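Local coordinates for protein excinuclease ABC, subunit A. (Deinococcus radiodurans, PDB 2VF7) that binds DNA, probably to recognise damage for excision repair, and binds and hydrolyses ATP as a zinc-containing UvrA-family member of the ABC superfamily, at residues I583-V589 against G752-D758; T713-V717 against A742-R746. The protein carries 1 engineered substitution. All blocks are in the same frame, centred on the assembly; numbering follows the deposited sequence.

How the interactions relate
Interaction 1 pairs two strands and interaction 2 pairs two helices of one ABC ATPase domain, and a single residue, E744, connects the two contacts. Along the chain they are nested: strand 585-589 comes first, then helix 705-716, helix 733-743 and strand 753-758, so the helix contact of interaction 2 lies inside the loop that interaction 1 closes. Their centres are about 15 Å apart. E744, at the C-terminal end of helix 733-743, reaches both strands of interaction 1; its OE1 forms a 3.0 Å salt bridge with R585 NH2. The chain at the end of this helix is thus tied to the strand pair shortly before it enters the sheet as strand 753-758.

Interaction 1 (I583-V589 against G752-D758); sequences ITRLVRV and GTVYVLD
V754 and V756 pack against L586 and R588 where two parallel strands pair in the six-stranded sheet of an ABC-type ATPase domain; 585-589 lies at one edge of it within this chain, and 753-758, by its sequence the Walker B strand, is next to it. Both valines are held twice through the backbone. V754 N donates to R585 O (2.9 Å) and V754 O accepts V587 N; V756 repeats the pattern with V587 O and V589 N. With chi1 at 56°, V754 CG1 sits between its own backbone N and carbonyl carbon, which brings it 3.4 Å from R585 O and places it between I583 CG2 and L586 CD2. V756 CG2 meets R588 CB at 3.7 Å. Both valines also touch helix 536-551, which follows the P-loop. On the other face V587 and Y755 lie side by side and point the same way, V587 CG1 being 3.6 Å from Y755 CD2, while Y755 OH probably bonds to E744 O. Were this tyrosine an alanine, V587 would probably lose its aromatic neighbour and E744 O its hydroxyl partner. T753 OG1, buried and lacking a polar partner, lies 3.3 Å above the plane of the Y755 ring, toward its rim.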
loop_
_atom_site.group_PDB
_atom_site.type_symbol
_atom_site.label_atom_id
_atom_site.label_comp_id
_atom_site.label_asym_id
_atom_site.label_seq_id
_atom_site.Cartn_x
_atom_site.Cartn_y
_atom_site.Cartn_z
ATOM N N ILE A 583 11.966 -30.076 44.596
ATOM C CA ILE A 583 11.464 -29.067 43.656
ATOM C C ILE A 583 10.062 -28.564 44.018
ATOM O O ILE A 583 9.096 -29.335 44.075
ATOM C CB ILE A 583 11.487 -29.557 42.187
ATOM C CG1 ILE A 583 12.867 -30.095 41.822
ATOM C CG2 ILE A 583 11.108 -28.411 41.236
ATOM C CD1 ILE A 583 12.972 -30.629 40.391
ATOM N N THR A 584 9.976 -27.256 44.243
ATOM C CA THR A 584 8.767 -26.604 44.725
ATOM C C THR A 584 8.062 -25.861 43.595
ATOM O O THR A 584 6.861 -26.042 43.366
ATOM C CB THR A 584 9.109 -25.611 45.853
ATOM O OG1 THR A 584 9.771 -26.310 46.915
ATOM C CG2 THR A 584 7.849 -24.939 46.393
ATOM N N ARG A 585 8.820 -25.021 42.901
ATOM C CA ARG A 585 8.289 -24.215 41.816
ATOM C C ARG A 585 9.006 -24.458 40.494
ATOM O O ARG A 585 10.193 -24.785 40.460
ATOM C CB ARG A 585 8.404 -22.735 42.155
ATOM C CG ARG A 585 7.444 -22.249 43.199
ATOM C CD ARG A 585 7.125 -20.785 42.942
ATOM N NE ARG A 585 8.330 -19.972 42.761
ATOM C CZ ARG A 585 8.380 -18.846 42.054
ATOM N NH1 ARG A 585 7.297 -18.389 41.436
ATOM N NH2 ARG A 585 9.524 -18.181 41.950
ATOM N N LEU A 586 8.243 -24.295 39.418
ATOM C CA LEU A 586 8.742 -24.176 38.067
ATOM C C LEU A 586 8.611 -22.704 37.701
ATOM O O LEU A 586 7.563 -22.095 37.895
ATOM C CB LEU A 586 7.888 -25.051 37.135
ATOM C CG LEU A 586 7.994 -25.180 35.605
ATOM C CD1 LEU A 586 7.320 -24.038 34.873
ATOM C CD2 LEU A 586 9.417 -25.393 35.104
ATOM N N VAL A 587 9.691 -22.128 37.196
ATOM C CA VAL A 587 9.650 -20.789 36.618
ATOM C C VAL A 587 10.252 -20.860 35.221
ATOM O O VAL A 587 11.413 -21.214 35.071
ATOM C CB VAL A 587 10.425 -19.770 37.480
ATOM C CG1 VAL A 587 10.686 -18.496 36.694
ATOM C CG2 VAL A 587 9.660 -19.470 38.747
ATOM N N ARG A 588 9.460 -20.552 34.201
ATOM C CA ARG A 588 10.002 -20.531 32.857
ATOM C C ARG A 588 10.196 -19.095 32.385
ATOM O O ARG A 588 9.343 -18.241 32.600
ATOM C CB ARG A 588 9.157 -21.362 31.877
ATOM C CG ARG A 588 8.078 -20.600 31.100
ATOM C CD ARG A 588 7.797 -21.252 29.748
ATOM N NE ARG A 588 9.019 -21.396 28.958
ATOM C CZ ARG A 588 9.058 -21.660 27.653
ATOM N NH1 ARG A 588 7.930 -21.811 26.959
ATOM N NH2 ARG A 588 10.238 -21.768 27.044
ATOM N N VAL A 589 11.337 -18.837 31.759
ATOM C CA VAL A 589 11.641 -17.515 31.234
ATOM C C VAL A 589 11.766 -17.580 29.714
ATOM O O VAL A 589 12.750 -18.086 29.166
ATOM C CB VAL A 589 12.894 -16.896 31.907
ATOM C CG1 VAL A 589 13.179 -15.526 31.354
ATOM C CG2 VAL A 589 12.685 -16.806 33.413
ATOM N N GLY A 752 14.658 -24.331 45.813
ATOM C CA GLY A 752 13.402 -25.027 45.533
ATOM C C GLY A 752 12.792 -24.783 44.161
ATOM O O GLY A 752 12.008 -25.602 43.674
ATOM N N THR A 753 13.137 -23.662 43.536
ATOM C CA THR A 753 12.601 -23.358 42.211
ATOM C C THR A 753 13.562 -23.773 41.091
ATOM O O THR A 753 14.760 -23.504 41.153
ATOM C CB THR A 753 12.082 -21.880 42.072
ATOM O OG1 THR A 753 12.280 -21.410 40.732
ATOM C CG2 THR A 753 12.771 -20.933 43.031
ATOM N N VAL A 754 13.026 -24.454 40.086
ATOM C CA VAL A 754 13.777 -24.755 38.868
ATOM C C VAL A 754 13.475 -23.669 37.839
ATOM O O VAL A 754 12.305 -23.416 37.511
ATOM C CB VAL A 754 13.461 -26.191 38.321
ATOM C CG1 VAL A 754 11.972 -26.373 38.071
ATOM C CG2 VAL A 754 14.248 -26.506 37.056
ATOM N N TYR A 755 14.526 -22.994 37.366
ATOM C CA TYR A 755 14.386 -21.988 36.313
ATOM C C TYR A 755 14.772 -22.586 34.980
ATOM O O TYR A 755 15.917 -23.002 34.803
ATOM C CB TYR A 755 15.272 -20.771 36.586
ATOM C CG TYR A 755 14.891 -19.979 37.809
ATOM C CD1 TYR A 755 15.323 -20.374 39.068
ATOM C CD2 TYR A 755 14.093 -18.840 37.712
ATOM C CE1 TYR A 755 14.979 -19.670 40.197
ATOM C CE2 TYR A 755 13.740 -18.117 38.850
ATOM C CZ TYR A 755 14.197 -18.547 40.089
ATOM O OH TYR A 755 13.882 -17.873 41.232
ATOM N N VAL A 756 13.828 -22.624 34.041
ATOM C CA VAL A 756 14.151 -23.033 32.678
ATOM C C VAL A 756 14.193 -21.841 31.709
ATOM O O VAL A 756 13.230 -21.088 31.552
ATOM C CB VAL A 756 13.297 -24.226 32.163
ATOM C CG1 VAL A 756 13.108 -25.282 33.266
ATOM C CG2 VAL A 756 11.970 -23.760 31.645
ATOM N N LEU A 757 15.349 -21.690 31.074
ATOM C CA LEU A 757 15.691 -20.512 30.294
ATOM C C LEU A 757 16.138 -20.895 28.871
ATOM O O LEU A 757 16.956 -21.802 28.674
ATOM C CB LEU A 757 16.821 -19.761 31.008
ATOM C CG LEU A 757 16.663 -18.878 32.263
ATOM C CD1 LEU A 757 15.547 -19.275 33.201
ATOM C CD2 LEU A 757 17.982 -18.801 33.044
ATOM N N ASP A 758 15.589 -20.218 27.875
ATOM C CA ASP A 758 16.047 -20.377 26.492
ATOM C C ASP A 758 17.141 -19.331 26.236
ATOM O O ASP A 758 17.100 -18.254 26.805
ATOM C CB ASP A 758 14.846 -20.215 25.546
ATOM C CG ASP A 758 15.222 -20.276 24.070
ATOM O OD1 ASP A 758 14.659 -19.458 23.299
ATOM O OD2 ASP A 758 16.050 -21.132 23.676
#

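Interaction 2 (T713-V717 against A742-R746); sequences TLREV and ATELR. Engineered in segment 742-746: R746 (natural residue Gln).
T713 and A742 meet at the centre of this helix-to-helix contact, their CA atoms 5.1 Å apart and each side chain directed toward the other segment. The methyl of A742 is small enough to let the two backbones come this near: A742 CB lies 3.6 Å from T713 O, and L714 CD2 approaches the same methyl at 3.8 Å. V717 CG1 touches it more loosely, at 4.3 Å. The two branches of T713 do different work. T713 turns its hydroxyl back over its own helix (chi1 56°); OG1 passes A742 O at 3.3 Å without bonding to it, its hydrogen bond going to A710 O. CG2 is thereby turned outward to R746 CG, 3.7 Å away, the two side chains crossing at about a right angle; R746 is an engineered residue, glutamine in the natural protein. The same CG2 also packs on L745 CB. By sequence, helix 733-743 starts within the ABC signature motif, so the contact joins the far end of the signature helix to the last turn of helix 705-716. A742 O accepts L745 N at 3.1 Å, a turn that brings L745 round to the T713 side, where its CD2 grazes V717 CG2. Farther out, helix 766-781 backs this edge: L772 touches V717 and L779 touches L745. L714 is flanked by M602 of helix 602-605 and V694 of helix 694-700, its side chain about 13 Å from a bound ADP.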
loop_
_atom_site.group_PDB
_atom_site.type_symbol
_atom_site.label_atom_id
_atom_site.label_comp_id
_atom_site.label_asym_id
_atom_site.label_seq_id
_atom_site.Cartn_x
_atom_site.Cartn_y
_atom_site.Cartn_z
ATOM N N THR A 713 17.469 -5.091 40.922
ATOM C CA THR A 713 17.559 -6.291 40.061
ATOM C C THR A 713 17.550 -5.946 38.557
ATOM O O THR A 713 18.207 -6.596 37.763
ATOM C CB THR A 713 16.422 -7.321 40.336
ATOM O OG1 THR A 713 15.133 -6.686 40.186
ATOM C CG2 THR A 713 16.547 -7.900 41.713
ATOM N N LEU A 714 16.808 -4.919 38.177
ATOM C CA LEU A 714 16.833 -4.445 36.794
ATOM C C LEU A 714 18.157 -3.822 36.432
ATOM O O LEU A 714 18.556 -3.824 35.278
ATOM C CB LEU A 714 15.729 -3.441 36.562
ATOM C CG LEU A 714 14.334 -4.032 36.553
ATOM C CD1 LEU A 714 13.340 -2.887 36.613
ATOM C CD2 LEU A 714 14.113 -4.898 35.290
ATOM N N ARG A 715 18.845 -3.291 37.430
ATOM C CA ARG A 715 20.105 -2.599 37.196
ATOM C C ARG A 715 21.226 -3.608 37.116
ATOM O O ARG A 715 22.020 -3.578 36.177
ATOM C CB ARG A 715 20.350 -1.555 38.281
ATOM C CG ARG A 715 21.052 -0.317 37.788
ATOM C CD ARG A 715 21.118 0.766 38.871
ATOM N NE ARG A 715 22.388 1.490 38.832
ATOM C CZ ARG A 715 23.524 1.044 39.369
ATOM N NH1 ARG A 715 23.561 -0.126 39.993
ATOM N NH2 ARG A 715 24.631 1.769 39.285
ATOM N N GLU A 716 21.253 -4.519 38.092
ATOM C CA GLU A 716 22.175 -5.661 38.133
ATOM C C GLU A 716 22.191 -6.510 36.851
ATOM O O GLU A 716 23.206 -7.138 36.513
ATOM C CB GLU A 716 21.827 -6.572 39.322
ATOM C CG GLU A 716 22.434 -6.149 40.652
ATOM C CD GLU A 716 21.885 -6.935 41.845
ATOM O OE1 GLU A 716 20.659 -6.886 42.100
ATOM O OE2 GLU A 716 22.695 -7.593 42.546
ATOM N N VAL A 717 21.064 -6.548 36.155
ATOM C CA VAL A 717 20.877 -7.475 35.041
ATOM C C VAL A 717 21.192 -6.783 33.681
ATOM O O VAL A 717 21.187 -7.415 32.616
ATOM C CB VAL A 717 19.463 -8.167 35.154
ATOM C CG1 VAL A 717 18.409 -7.538 34.237
ATOM C CG2 VAL A 717 19.572 -9.655 34.963
ATOM N N ALA A 742 14.549 -10.497 36.145
ATOM C CA ALA A 742 14.772 -9.619 37.294
ATOM C C ALA A 742 13.581 -9.636 38.240
ATOM O O ALA A 742 13.743 -9.577 39.465
ATOM C CB ALA A 742 15.091 -8.209 36.849
ATOM N N THR A 743 12.386 -9.741 37.655
ATOM C CA THR A 743 11.143 -9.889 38.407
ATOM C C THR A 743 11.188 -11.155 39.261
ATOM O O THR A 743 10.651 -11.179 40.367
ATOM C CB THR A 743 9.912 -9.903 37.472
ATOM O OG1 THR A 743 10.012 -8.821 36.538
ATOM C CG2 THR A 743 8.624 -9.741 38.254
ATOM N N GLU A 744 11.851 -12.190 38.751
ATOM C CA GLU A 744 12.019 -13.464 39.475
ATOM C C GLU A 744 13.331 -13.613 40.258
ATOM O O GLU A 744 13.557 -14.650 40.878
ATOM C CB GLU A 744 11.888 -14.645 38.505
ATOM C CG GLU A 744 10.492 -14.877 37.986
ATOM C CD GLU A 744 9.514 -15.138 39.096
ATOM O OE1 GLU A 744 9.876 -15.842 40.073
ATOM O OE2 GLU A 744 8.379 -14.637 38.997
ATOM N N LEU A 745 14.190 -12.596 40.234
ATOM C CA LEU A 745 15.513 -12.702 40.861
ATOM C C LEU A 745 15.497 -12.554 42.389
ATOM O O LEU A 745 16.100 -13.362 43.092
ATOM C CB LEU A 745 16.490 -11.704 40.243
ATOM C CG LEU A 745 17.773 -12.294 39.652
ATOM C CD1 LEU A 745 17.446 -13.389 38.644
ATOM C CD2 LEU A 745 18.648 -11.219 38.999
ATOM N N ARG A 746 14.822 -11.526 42.903
ATOM C CA ARG A 746 14.721 -11.337 44.364
ATOM C C ARG A 746 13.633 -12.171 45.072
ATOM O O ARG A 746 13.685 -12.341 46.298
ATOM C CB ARG A 746 14.602 -9.845 44.735
ATOM C CG ARG A 746 15.935 -9.200 45.128
ATOM C CD ARG A 746 15.787 -7.795 45.729
ATOM N NE ARG A 746 14.973 -7.762 46.957
ATOM C CZ ARG A 746 15.345 -8.237 48.149
ATOM N NH1 ARG A 746 16.529 -8.821 48.315
ATOM N NH2 ARG A 746 14.519 -8.138 49.184
#